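Local coordinates for ThiS/MoaD family protein (Amycolatopsis orientalis, PDB 4N6E), which probably serves as a ubiquitin-like sulfur carrier protein (CysO) that delivers sulfur to the thiosugar synthase BexX, with which it forms a complex, at residues I56-Y59 with D64-F67. Numbering follows the deposited sequence.
Sequences INVY and DVRF
Val65 N donates to Val58 O in a nearly straight hydrogen bond of 3.1 Å, a backbone bond next to the bridge between Tyr59 and Asp64, made where the chain leaves the strand for a 3-10 segment. Beside it the two valines pack obliquely, CG2 of Val65 lying 3.9 Å from CB of Val58, and both also touch Leu52 of strand 51-52. The Tyr59 ring crosses Asp64 at a slant: its CE2 comes within 3.6 Å of Asp64 CB, with ring and carboxylate planes 56° apart. Tyr59 and Asp64 form an antiparallel non-hydrogen-bonded pair. In the mixed sheet of this ubiquitin-like ThiS-family domain, strand 56-60 lies between strand 80-88 and the short outermost strand 63-64. Beyond the bridge, Asp64 OD1 accepts from Arg66 N at 2.9 Å from above the carboxylate plane, closing an Asx turn. With CG anti to the backbone N (chi1 -176°), Asp64 also presents OD2 to Arg66 NH2 in a salt bridge of 2.7 Å. Thus steadied, the bent arginine points NH1 at Asn57 OD1, which lies at the guanidinium edge, near its plane; the modelled hydrogen bond is implausibly short, so its exact length is doubtful. The amide is turned 80° from that plane, and Asn57 ND2 donates to Leu84 O on strand 80-88. On the partner protein's chain, a basic side chain makes a cation-pi contact with Tyr59, and a polar one packs on Arg66.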
loop_
_atom_site.group_PDB
_atom_site.type_symbol
_atom_site.label_atom_id
_atom_site.label_comp_id
_atom_site.label_asym_id
_atom_site.label_seq_id
_atom_site.Cartn_x
_atom_site.Cartn_y
_atom_site.Cartn_z
ATOM N N ILE B 56 -2.530 -23.307 32.539
ATOM C CA ILE B 56 -1.350 -23.481 33.361
ATOM C C ILE B 56 -0.843 -24.893 33.178
ATOM O O ILE B 56 -1.629 -25.813 33.107
ATOM C CB ILE B 56 -1.682 -23.223 34.853
ATOM C CG1 ILE B 56 -1.902 -21.729 35.081
ATOM C CG2 ILE B 56 -0.571 -23.719 35.772
ATOM C CD1 ILE B 56 -0.643 -20.902 34.958
ATOM N N ASN B 57 0.469 -25.059 33.097
ATOM C CA ASN B 57 1.075 -26.383 33.069
ATOM C C ASN B 57 2.012 -26.539 34.236
ATOM O O ASN B 57 2.749 -25.611 34.573
ATOM C CB ASN B 57 1.864 -26.595 31.785
ATOM C CG ASN B 57 1.083 -26.192 30.564
ATOM O OD1 ASN B 57 0.103 -26.843 30.210
ATOM N ND2 ASN B 57 1.497 -25.100 29.923
ATOM N N VAL B 58 1.994 -27.717 34.851
ATOM C CA VAL B 58 2.918 -28.020 35.935
ATOM C C VAL B 58 3.702 -29.285 35.630
ATOM O O VAL B 58 3.125 -30.299 35.283
ATOM C CB VAL B 58 2.183 -28.205 37.268
ATOM C CG1 VAL B 58 3.155 -28.653 38.350
ATOM C CG2 VAL B 58 1.469 -26.914 37.668
ATOM N N TYR B 59 5.018 -29.214 35.782
ATOM C CA TYR B 59 5.883 -30.361 35.577
ATOM C C TYR B 59 6.565 -30.779 36.877
ATOM O O TYR B 59 6.917 -29.927 37.706
ATOM C CB TYR B 59 6.919 -30.046 34.504
ATOM C CG TYR B 59 6.273 -29.679 33.199
ATOM C CD1 TYR B 59 5.840 -28.371 32.958
ATOM C CD2 TYR B 59 6.071 -30.630 32.211
ATOM C CE1 TYR B 59 5.223 -28.030 31.766
ATOM C CE2 TYR B 59 5.459 -30.300 31.014
ATOM C CZ TYR B 59 5.036 -29.000 30.800
ATOM O OH TYR B 59 4.431 -28.666 29.620
ATOM N N ASP B 64 4.998 -33.775 32.565
ATOM C CA ASP B 64 3.705 -33.100 32.680
ATOM C C ASP B 64 2.783 -33.890 33.602
ATOM O O ASP B 64 2.459 -35.055 33.328
ATOM C CB ASP B 64 3.064 -32.941 31.297
ATOM C CG ASP B 64 1.758 -32.148 31.327
ATOM O OD1 ASP B 64 1.124 -32.047 32.399
ATOM O OD2 ASP B 64 1.360 -31.633 30.258
ATOM N N VAL B 65 2.341 -33.233 34.671
ATOM C CA VAL B 65 1.531 -33.873 35.696
ATOM C C VAL B 65 0.158 -34.331 35.249
ATOM O O VAL B 65 -0.443 -35.164 35.932
ATOM C CB VAL B 65 1.316 -32.972 36.930
ATOM C CG1 VAL B 65 2.650 -32.647 37.590
ATOM C CG2 VAL B 65 0.519 -31.720 36.578
ATOM N N ARG B 66 -0.356 -33.792 34.142
ATOM C CA ARG B 66 -1.667 -34.235 33.615
ATOM C C ARG B 66 -1.664 -35.715 33.239
ATOM O O ARG B 66 -2.662 -36.391 33.426
ATOM C CB ARG B 66 -2.118 -33.399 32.404
ATOM C CG ARG B 66 -2.771 -32.062 32.755
ATOM C CD ARG B 66 -3.468 -31.444 31.546
ATOM N NE ARG B 66 -3.082 -30.044 31.374
ATOM C CZ ARG B 66 -1.972 -29.619 30.761
ATOM N NH1 ARG B 66 -1.737 -28.313 30.688
ATOM N NH2 ARG B 66 -1.097 -30.477 30.223
ATOM N N PHE B 67 -0.531 -36.210 32.737
ATOM C CA PHE B 67 -0.365 -37.637 32.425
ATOM C C PHE B 67 -0.114 -38.528 33.644
ATOM O O PHE B 67 0.144 -39.721 33.488
ATOM C CB PHE B 67 0.797 -37.851 31.446
ATOM C CG PHE B 67 0.619 -37.164 30.127
ATOM C CD1 PHE B 67 -0.464 -37.460 29.324
ATOM C CD2 PHE B 67 1.559 -36.239 29.679
ATOM C CE1 PHE B 67 -0.628 -36.827 28.106
ATOM C CE2 PHE B 67 1.397 -35.600 28.464
ATOM C CZ PHE B 67 0.299 -35.892 27.676
#